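Local coordinates for Cfl (Pectobacterium brasiliense, PDB 7A9J), which probably activates carboxylic acids, such as coronafacic acid, with ATP and joins them to amines as amides, as a member of the AMP-binding, adenylate-forming enzyme family, at residues T213-N218 against W359-V364; S332-T337 against L378-P383; T337-P342 against R402-G407. The protein carries 1 engineered substitution. All coordinates share one frame; numbering follows the deposited sequence.

In the fold
From the N terminus, the chain first supplies 213-218, near the end of helix 203-214, then 332-337 and 337-342, which share T337, and afterwards the three partners in the same order: 359-364, 378-383 and 402-407. Contact 1 closes a loop of 140 residues, contact 2 one of 40 and contact 3 one of 59, and each loop crosses the other two without nesting. The centres of contacts 2 and 3 are about 5 Å apart, and strands 376-381 and 404-406 are neighbours; contact 1 lies about 10 Å from contact 2. Contact 1 ties the end of helix 203-214 to the turn after strand 356-360; contacts 2 and 3 tie the pocket-lining run 332-342 to strands 376-381 and 404-406.

Contact 1: residues T213-N218 against W359-V364; sequences TKVTIN and WPLPGV
Two turns of the AMP-binding fold meet where V215 and T216, in the type I turn from K214 to I217 near the C-terminal end of helix 203-214, pack against L361 and P362, which begin the type II turn from L361 to V364 following strand 356-360. The interface is apolar and small, burying 154 Å² over both sides, and the backbones stay apart, V215 CA and L361 CA lying 7.5 Å from each other. Its closest touch is V215 CG1 on L361 CD2 at 3.6 Å, made as the two side chains slide past one another in opposite directions. V215 holds CG1 anti to its own nitrogen (chi1 -179°), which carries this methyl to L361 CD2 and also to the proline ring, P362 CD lying 4.1 Å from V215 CG1. V215 points both methyls at the CD corner of the P362 ring, CG2 lying nearly as close as CG1. The other methyl of the leucine is used as well: L361 CD1 meets T216 CG2 at 3.9 Å, the two side chains crossing at about a right angle.

T216 is buried, and its side chain lies about 6 Å from the bound R4Z; P342 of the ligand pocket touches L361, which places this packing just behind the pocket wall. The hydroxyl of T216 turns back to its own turn: OG1 donates to T213 O at 2.8 Å, in the carbonyl plane and on a lone pair. That carbonyl also receives the backbone N of T216, so two donors from one residue grip it. N218, whose amide also bonds Y345 OH, reaches back into the turn it follows, its ND2 meeting V215 O at 2.8 Å from 37° above the carbonyl plane.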
loop_
_atom_site.group_PDB
_atom_site.type_symbol
_atom_site.label_atom_id
_atom_site.label_comp_id
_atom_site.label_asym_id
_atom_site.label_seq_id
_atom_site.Cartn_x
_atom_site.Cartn_y
_atom_site.Cartn_z
ATOM N N THR A 213 -10.763 -4.709 4.132
ATOM C CA THR A 213 -10.498 -3.364 3.634
ATOM C C THR A 213 -11.675 -2.424 3.903
ATOM O O THR A 213 -11.467 -1.237 4.173
ATOM C CB THR A 213 -10.200 -3.441 2.111
ATOM O OG1 THR A 213 -9.124 -4.411 1.951
ATOM C CG2 THR A 213 -9.742 -2.076 1.616
ATOM N N LYS A 214 -12.905 -2.927 3.759
ATOM C CA LYS A 214 -14.094 -2.100 4.009
ATOM C C LYS A 214 -14.038 -1.406 5.358
ATOM O O LYS A 214 -14.399 -0.226 5.442
ATOM C CB LYS A 214 -15.383 -2.933 3.962
ATOM C CG LYS A 214 -15.819 -3.189 2.523
ATOM C CD LYS A 214 -16.982 -4.248 2.503
ATOM C CE LYS A 214 -18.191 -3.910 3.307
ATOM N NZ LYS A 214 -19.280 -4.935 2.953
ATOM N N VAL A 215 -13.540 -2.110 6.405
ATOM C CA VAL A 215 -13.434 -1.558 7.783
ATOM C C VAL A 215 -12.478 -0.368 7.843
ATOM O O VAL A 215 -12.543 0.429 8.782
ATOM C CB VAL A 215 -12.970 -2.694 8.799
ATOM C CG1 VAL A 215 -12.868 -2.168 10.260
ATOM C CG2 VAL A 215 -13.970 -3.821 8.721
ATOM N N THR A 216 -11.558 -0.252 6.886
ATOM C CA THR A 216 -10.575 0.817 6.881
ATOM C C THR A 216 -10.973 2.009 6.026
ATOM O O THR A 216 -10.236 3.016 6.026
ATOM C CB THR A 216 -9.192 0.330 6.392
ATOM O OG1 THR A 216 -9.182 0.205 4.977
ATOM C CG2 THR A 216 -8.793 -1.028 7.064
ATOM N N ILE A 217 -12.153 1.977 5.399
ATOM C CA ILE A 217 -12.529 3.107 4.549
ATOM C C ILE A 217 -13.689 3.820 5.225
ATOM O O ILE A 217 -14.853 3.385 5.095
ATOM C CB ILE A 217 -12.949 2.665 3.145
ATOM C CG1 ILE A 217 -11.863 1.810 2.494
ATOM C CG2 ILE A 217 -13.306 3.972 2.287
ATOM C CD1 ILE A 217 -12.239 1.343 1.094
ATOM N N ASN A 218 -13.394 4.942 5.871
ATOM C CA ASN A 218 -14.344 5.596 6.776
ATOM C C ASN A 218 -14.314 7.093 6.507
ATOM O O ASN A 218 -13.870 7.891 7.338
ATOM C CB ASN A 218 -14.020 5.256 8.246
ATOM C CG ASN A 218 -14.036 3.804 8.502
ATOM O OD1 ASN A 218 -15.090 3.174 8.428
ATOM N ND2 ASN A 218 -12.862 3.227 8.867
ATOM N N TRP A 359 -4.879 -1.361 15.724
ATOM C CA TRP A 359 -5.607 -2.478 16.256
ATOM C C TRP A 359 -5.812 -3.549 15.196
ATOM O O TRP A 359 -6.200 -3.221 14.065
ATOM C CB TRP A 359 -6.984 -2.027 16.776
ATOM C CG TRP A 359 -6.935 -1.211 18.018
ATOM C CD1 TRP A 359 -7.090 -1.688 19.302
ATOM C CD2 TRP A 359 -6.591 0.200 18.155
ATOM N NE1 TRP A 359 -6.938 -0.673 20.199
ATOM C CE2 TRP A 359 -6.649 0.490 19.533
ATOM C CE3 TRP A 359 -6.354 1.245 17.241
ATOM C CZ2 TRP A 359 -6.381 1.779 20.056
ATOM C CZ3 TRP A 359 -6.088 2.522 17.745
ATOM C CH2 TRP A 359 -6.077 2.761 19.154
ATOM N N PRO A 360 -5.795 -4.826 15.575
ATOM C CA PRO A 360 -6.175 -5.877 14.602
ATOM C C PRO A 360 -7.604 -5.689 14.126
ATOM O O PRO A 360 -8.523 -5.397 14.896
ATOM C CB PRO A 360 -6.039 -7.188 15.410
ATOM C CG PRO A 360 -4.912 -6.824 16.443
ATOM C CD PRO A 360 -5.273 -5.391 16.843
ATOM N N LEU A 361 -7.776 -5.888 12.828
ATOM C CA LEU A 361 -9.081 -5.845 12.218
ATOM C C LEU A 361 -9.908 -7.059 12.617
ATOM O O LEU A 361 -9.389 -8.029 13.172
ATOM C CB LEU A 361 -8.854 -5.746 10.727
ATOM C CG LEU A 361 -8.392 -4.334 10.336
ATOM C CD1 LEU A 361 -7.900 -4.344 8.827
ATOM C CD2 LEU A 361 -9.456 -3.251 10.580
ATOM N N PRO A 362 -11.217 -7.061 12.305
ATOM C CA PRO A 362 -12.061 -8.201 12.720
ATOM C C PRO A 362 -11.586 -9.522 12.131
ATOM O O PRO A 362 -11.205 -9.605 10.962
ATOM C CB PRO A 362 -13.467 -7.819 12.224
ATOM C CG PRO A 362 -13.442 -6.309 12.155
ATOM C CD PRO A 362 -12.023 -5.966 11.703
ATOM N N GLY A 363 -11.519 -10.537 13.012
ATOM C CA GLY A 363 -11.062 -11.861 12.643
ATOM C C GLY A 363 -9.558 -12.028 12.614
ATOM O O GLY A 363 -9.079 -13.155 12.457
ATOM N N VAL A 364 -8.797 -10.942 12.674
ATOM C CA VAL A 364 -7.344 -11.044 12.654
ATOM C C VAL A 364 -6.867 -11.548 14.019
ATOM O O VAL A 364 -7.330 -11.081 15.076
ATOM C CB VAL A 364 -6.719 -9.677 12.296
ATOM C CG1 VAL A 364 -5.183 -9.691 12.413
ATOM C CG2 VAL A 364 -7.108 -9.278 10.854
#

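Contact 2: residues S332-T337 against L378-P383; sequences SSYGQT and LLIRSP. With R4Z (6-ethyl-1-oxidanylidene-indene-4-carboxylic acid), chain B.
Y334 packs the outer part of its ring on I380 and L378, joining strand 331-335, which runs into the YGQTE motif of adenylate-forming enzymes, to strand 376-381. The tight part is this buried trio. I380 CD1 comes to the ring edge, near its plane, 3.8 Å from Y334 CE1, while L378 CD2 approaches obliquely, 4.0 Å from Y334 OH. The ring leaves the backbone extended away from the amide N (chi1 173°) and so spans the gap to the other strand; L378 comes from the opposite direction. Beyond Y334 the segments part: Q336 is partly exposed, and its side chain makes no contact with 378-383, with L379 on the more open side of its strand.

S333, one residue earlier, faces the pocket instead, its OG donating to the ketone O01 of R4Z at 2.7 Å. G335 also lines the pocket, its C lying 3.5 Å from C15 of the ligand.

Only carbon packing holds the Y334 ring against 378-383, whereas its hydroxyl is satisfied by D408 OD1, a bond that tethers the hydroxyl end of the ring. Neighbouring residues of one strand thus divide the work, Y334 joining it to the fold behind and S333 giving it a polar face toward the ligand.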
loop_
_atom_site.group_PDB
_atom_site.type_symbol
_atom_site.label_atom_id
_atom_site.label_comp_id
_atom_site.label_asym_id
_atom_site.label_seq_id
_atom_site.Cartn_x
_atom_site.Cartn_y
_atom_site.Cartn_z
ATOM N N SER A 332 -3.614 4.924 9.540
ATOM C CA SER A 332 -2.704 4.050 8.820
ATOM C C SER A 332 -3.300 2.666 8.689
ATOM O O SER A 332 -4.150 2.243 9.459
ATOM C CB SER A 332 -1.286 3.958 9.511
ATOM O OG SER A 332 -1.418 3.498 10.854
ATOM N N SER A 333 -2.778 1.953 7.689
ATOM C CA SER A 333 -3.189 0.594 7.428
ATOM C C SER A 333 -1.925 -0.231 7.278
ATOM O O SER A 333 -0.924 0.241 6.746
ATOM C CB SER A 333 -4.091 0.570 6.127
ATOM O OG SER A 333 -4.565 -0.752 5.907
ATOM N N TYR A 334 -1.942 -1.417 7.829
ATOM C CA TYR A 334 -0.763 -2.257 7.851
ATOM C C TYR A 334 -1.190 -3.597 7.295
ATOM O O TYR A 334 -2.110 -4.210 7.822
ATOM C CB TYR A 334 -0.267 -2.385 9.283
ATOM C CG TYR A 334 0.877 -3.346 9.578
ATOM C CD1 TYR A 334 0.666 -4.724 9.671
ATOM C CD2 TYR A 334 2.149 -2.859 9.864
ATOM C CE1 TYR A 334 1.726 -5.594 10.049
ATOM C CE2 TYR A 334 3.203 -3.726 10.182
ATOM C CZ TYR A 334 2.974 -5.085 10.299
ATOM O OH TYR A 334 4.038 -5.948 10.666
ATOM N N GLY A 335 -0.526 -4.056 6.254
ATOM C CA GLY A 335 -0.964 -5.315 5.674
ATOM C C GLY A 335 -0.025 -5.704 4.562
ATOM O O GLY A 335 0.900 -4.960 4.198
ATOM N N GLN A 336 -0.265 -6.904 4.035
ATOM C CA GLN A 336 0.576 -7.360 2.935
ATOM C C GLN A 336 -0.170 -8.452 2.175
ATOM O O GLN A 336 -1.111 -9.075 2.682
ATOM C CB GLN A 336 1.929 -7.885 3.428
ATOM C CG GLN A 336 1.813 -9.069 4.345
ATOM C CD GLN A 336 3.180 -9.425 4.977
ATOM O OE1 GLN A 336 3.503 -8.962 6.069
ATOM N NE2 GLN A 336 3.991 -10.200 4.266
ATOM N N THR A 337 0.313 -8.707 0.960
ATOM C CA THR A 337 -0.372 -9.647 0.070
ATOM C C THR A 337 -0.515 -11.039 0.678
ATOM O O THR A 337 -1.562 -11.664 0.546
ATOM C CB THR A 337 0.412 -9.687 -1.245
ATOM O OG1 THR A 337 0.421 -8.334 -1.745
ATOM C CG2 THR A 337 -0.309 -10.572 -2.282
ATOM N N LEU A 378 5.816 -9.542 16.284
ATOM C CA LEU A 378 4.411 -9.643 15.901
ATOM C C LEU A 378 4.244 -10.758 14.875
ATOM O O LEU A 378 4.880 -10.726 13.810
ATOM C CB LEU A 378 3.923 -8.328 15.315
ATOM C CG LEU A 378 2.552 -8.326 14.711
ATOM C CD1 LEU A 378 1.565 -8.702 15.791
ATOM C CD2 LEU A 378 2.322 -6.909 14.144
ATOM N N LEU A 379 3.404 -11.733 15.219
ATOM C CA LEU A 379 2.957 -12.802 14.337
ATOM C C LEU A 379 1.470 -12.629 14.047
ATOM O O LEU A 379 0.699 -12.254 14.930
ATOM C CB LEU A 379 3.191 -14.168 14.993
ATOM C CG LEU A 379 4.544 -14.443 15.657
ATOM C CD1 LEU A 379 4.656 -15.885 16.126
ATOM C CD2 LEU A 379 5.599 -14.119 14.666
ATOM N N ILE A 380 1.048 -12.912 12.816
ATOM C CA ILE A 380 -0.319 -12.578 12.415
ATOM C C ILE A 380 -0.931 -13.753 11.666
ATOM O O ILE A 380 -0.284 -14.358 10.808
ATOM C CB ILE A 380 -0.404 -11.303 11.542
ATOM C CG1 ILE A 380 0.185 -10.102 12.298
ATOM C CG2 ILE A 380 -1.904 -11.013 11.132
ATOM C CD1 ILE A 380 0.472 -8.954 11.368
ATOM N N ARG A 381 -2.186 -14.061 11.985
ATOM C CA ARG A 381 -3.005 -14.908 11.142
ATOM C C ARG A 381 -4.232 -14.115 10.671
ATOM O O ARG A 381 -4.907 -13.463 11.477
ATOM C CB ARG A 381 -3.405 -16.178 11.902
ATOM C CG ARG A 381 -3.993 -17.262 11.025
ATOM C CD ARG A 381 -3.712 -18.630 11.719
ATOM N NE ARG A 381 -4.337 -18.682 13.038
ATOM C CZ ARG A 381 -4.119 -19.635 13.940
ATOM N NH1 ARG A 381 -3.286 -20.627 13.664
ATOM N NH2 ARG A 381 -4.744 -19.593 15.119
ATOM N N SER A 382 -4.487 -14.152 9.384
ATOM C CA SER A 382 -5.533 -13.300 8.803
ATOM C C SER A 382 -6.788 -14.110 8.454
ATOM O O SER A 382 -6.681 -15.304 8.129
ATOM C CB SER A 382 -5.000 -12.605 7.541
ATOM O OG SER A 382 -6.087 -12.021 6.817
ATOM N N PRO A 383 -7.990 -13.518 8.567
ATOM C CA PRO A 383 -9.195 -14.223 8.098
ATOM C C PRO A 383 -9.267 -14.317 6.597
ATOM O O PRO A 383 -10.066 -15.117 6.076
ATOM C CB PRO A 383 -10.350 -13.385 8.663
ATOM C CG PRO A 383 -9.803 -11.975 8.648
ATOM C CD PRO A 383 -8.328 -12.183 9.093
HETATM C C13 R4Z B . -2.374 -6.474 0.762
HETATM C C15 R4Z B . -2.338 -4.429 2.263
HETATM C C02 R4Z B . -2.216 -2.229 3.642
HETATM C C03 R4Z B . -1.496 -1.036 3.689
HETATM C C04 R4Z B . -0.407 -1.189 2.626
HETATM C C05 R4Z B . -1.854 -3.185 2.633
HETATM C C06 R4Z B . -0.759 -2.614 1.937
HETATM C C07 R4Z B . -0.212 -3.322 0.873
HETATM C C08 R4Z B . 0.976 -2.722 0.103
HETATM C C11 R4Z B . -0.736 -4.554 0.486
HETATM C C12 R4Z B . -1.812 -5.129 1.175
HETATM C C14 R4Z B . -3.285 -6.328 -0.490
HETATM O O01 R4Z B . -3.107 -2.445 4.422
HETATM O O09 R4Z B . 1.257 -3.234 -1.014
HETATM O O10 R4Z B . 1.675 -1.761 0.556
#

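Contact 3: residues T337-P342 against R402-G407; sequences TELGGP and RWLATG. With R4Z (6-ethyl-1-oxidanylidene-indene-4-carboxylic acid), chain B.
L404 meets E338, the last residue of the YGQTE motif, and L339 just after it, in the loop leading to strand 342-346, a loop that also lines the R4Z pocket. Along the second segment, R402 comes first, heading toward the loop but poorly ordered and without touching it. W403 points away and forms a cation-pi pair with K367. L404 does the touching. A chi1 near trans (-176°) carries its CD1 out to the loop, where it reaches E338 CB at 3.8 Å and L339 CG at 4.0 Å; L404 CB in turn receives L339 CD2 at 4.0 Å, the two leucines meeting at a slant. E338 offers only its root here, because its chain bends at chi2 (89°) and the carboxylate leads off to Q336 NE2 through OE1 and to K197, in a salt bridge, through OE2.

Beyond the contact, T406 ties back through OG1 to L378 O, and G407, at positive phi, turns the corner. Another side of the loop borders the ligand: P342 CB is 3.3 Å from O01 of R4Z, and G341 CA 3.9 Å from C13. The loop thus lies between R4Z and strand 404-406, which pairs antiparallel with strand 376-381, while S382 OG, just past that strand, bonds L339 O and strand 198-202 covers T337 and E338 through I199.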
loop_
_atom_site.group_PDB
_atom_site.type_symbol
_atom_site.label_atom_id
_atom_site.label_comp_id
_atom_site.label_asym_id
_atom_site.label_seq_id
_atom_site.Cartn_x
_atom_site.Cartn_y
_atom_site.Cartn_z
ATOM N N THR A 337 0.313 -8.707 0.960
ATOM C CA THR A 337 -0.372 -9.647 0.070
ATOM C C THR A 337 -0.515 -11.039 0.678
ATOM O O THR A 337 -1.562 -11.664 0.546
ATOM C CB THR A 337 0.412 -9.687 -1.245
ATOM O OG1 THR A 337 0.421 -8.334 -1.745
ATOM C CG2 THR A 337 -0.309 -10.572 -2.282
ATOM N N GLU A 338 0.527 -11.548 1.364
ATOM C CA GLU A 338 0.429 -12.895 1.952
ATOM C C GLU A 338 -0.669 -12.998 3.004
ATOM O O GLU A 338 -1.182 -14.080 3.277
ATOM C CB GLU A 338 1.765 -13.269 2.577
ATOM C CG GLU A 338 2.880 -13.363 1.569
ATOM C CD GLU A 338 3.663 -12.051 1.276
ATOM O OE1 GLU A 338 3.182 -10.890 1.507
ATOM O OE2 GLU A 338 4.805 -12.226 0.771
ATOM N N LEU A 339 -1.042 -11.894 3.610
ATOM C CA LEU A 339 -2.104 -11.873 4.604
ATOM C C LEU A 339 -3.441 -11.550 3.971
ATOM O O LEU A 339 -4.403 -11.229 4.676
ATOM C CB LEU A 339 -1.777 -10.836 5.672
ATOM C CG LEU A 339 -0.567 -11.322 6.442
ATOM C CD1 LEU A 339 -0.173 -10.241 7.436
ATOM C CD2 LEU A 339 -0.932 -12.674 7.157
ATOM N N GLY A 340 -3.493 -11.564 2.642
ATOM C CA GLY A 340 -4.780 -11.335 1.966
ATOM C C GLY A 340 -5.126 -9.868 1.804
ATOM O O GLY A 340 -5.330 -9.378 0.682
ATOM N N GLY A 341 -5.122 -9.142 2.898
ATOM C CA GLY A 341 -5.430 -7.744 2.891
ATOM C C GLY A 341 -4.824 -6.982 4.064
ATOM O O GLY A 341 -3.930 -7.448 4.726
ATOM N N PRO A 342 -5.295 -5.771 4.274
ATOM C CA PRO A 342 -5.013 -5.042 5.524
ATOM C C PRO A 342 -5.378 -5.913 6.727
ATOM O O PRO A 342 -6.455 -6.537 6.785
ATOM C CB PRO A 342 -5.962 -3.827 5.459
ATOM C CG PRO A 342 -6.358 -3.768 3.962
ATOM C CD PRO A 342 -6.476 -5.231 3.572
ATOM N N ARG A 402 -1.281 -21.353 9.519
ATOM C CA ARG A 402 0.059 -20.777 9.605
ATOM C C ARG A 402 0.024 -19.354 10.167
ATOM O O ARG A 402 -0.907 -18.585 9.898
ATOM C CB ARG A 402 0.706 -20.767 8.218
ATOM C CG ARG A 402 -0.058 -19.911 7.218
ATOM C CD ARG A 402 0.517 -19.977 5.808
ATOM N NE ARG A 402 1.930 -19.608 5.773
ATOM C CZ ARG A 402 2.389 -18.358 5.683
ATOM N NH1 ARG A 402 1.551 -17.322 5.617
ATOM N NH2 ARG A 402 3.701 -18.143 5.661
ATOM N N TRP A 403 1.034 -19.022 10.974
ATOM C CA TRP A 403 1.316 -17.659 11.421
ATOM C C TRP A 403 2.377 -17.035 10.520
ATOM O O TRP A 403 3.366 -17.686 10.180
ATOM C CB TRP A 403 1.822 -17.657 12.867
ATOM C CG TRP A 403 0.765 -18.106 13.827
ATOM C CD1 TRP A 403 0.492 -19.389 14.215
ATOM C CD2 TRP A 403 -0.185 -17.274 14.498
ATOM N NE1 TRP A 403 -0.571 -19.398 15.099
ATOM C CE2 TRP A 403 -1.007 -18.109 15.281
ATOM C CE3 TRP A 403 -0.424 -15.897 14.506
ATOM C CZ2 TRP A 403 -2.049 -17.612 16.067
ATOM C CZ3 TRP A 403 -1.455 -15.404 15.304
ATOM C CH2 TRP A 403 -2.255 -16.262 16.062
ATOM N N LEU A 404 2.204 -15.769 10.169
ATOM C CA LEU A 404 3.222 -15.035 9.426
ATOM C C LEU A 404 4.075 -14.221 10.401
ATOM O O LEU A 404 3.535 -13.393 11.137
ATOM C CB LEU A 404 2.583 -14.098 8.405
ATOM C CG LEU A 404 3.570 -13.339 7.507
ATOM C CD1 LEU A 404 2.982 -13.130 6.123
ATOM C CD2 LEU A 404 3.953 -11.992 8.110
ATOM N N ALA A 405 5.392 -14.416 10.358
ATOM C CA ALA A 405 6.322 -13.618 11.153
ATOM C C ALA A 405 6.635 -12.322 10.424
ATOM O O ALA A 405 7.240 -12.339 9.348
ATOM C CB ALA A 405 7.614 -14.398 11.428
ATOM N N THR A 406 6.241 -11.198 11.010
ATOM C CA THR A 406 6.358 -9.911 10.327
ATOM C C THR A 406 7.769 -9.322 10.361
ATOM O O THR A 406 8.058 -8.423 9.555
ATOM C CB THR A 406 5.450 -8.887 10.974
ATOM O OG1 THR A 406 5.883 -8.727 12.336
ATOM C CG2 THR A 406 3.965 -9.338 10.944
ATOM N N GLY A 407 8.605 -9.717 11.309
ATOM C CA GLY A 407 9.882 -9.090 11.543
ATOM C C GLY A 407 9.801 -7.794 12.322
ATOM O O GLY A 407 10.836 -7.150 12.506
HETATM C C13 R4Z B . -2.374 -6.474 0.762
HETATM C C15 R4Z B . -2.338 -4.429 2.263
HETATM C C02 R4Z B . -2.216 -2.229 3.642
HETATM C C03 R4Z B . -1.496 -1.036 3.689
HETATM C C04 R4Z B . -0.407 -1.189 2.626
HETATM C C05 R4Z B . -1.854 -3.185 2.633
HETATM C C06 R4Z B . -0.759 -2.614 1.937
HETATM C C07 R4Z B . -0.212 -3.322 0.873
HETATM C C08 R4Z B . 0.976 -2.722 0.103
HETATM C C11 R4Z B . -0.736 -4.554 0.486
HETATM C C12 R4Z B . -1.812 -5.129 1.175
HETATM C C14 R4Z B . -3.285 -6.328 -0.490
HETATM O O01 R4Z B . -3.107 -2.445 4.422
HETATM O O09 R4Z B . 1.257 -3.234 -1.014
HETATM O O10 R4Z B . 1.675 -1.761 0.556
#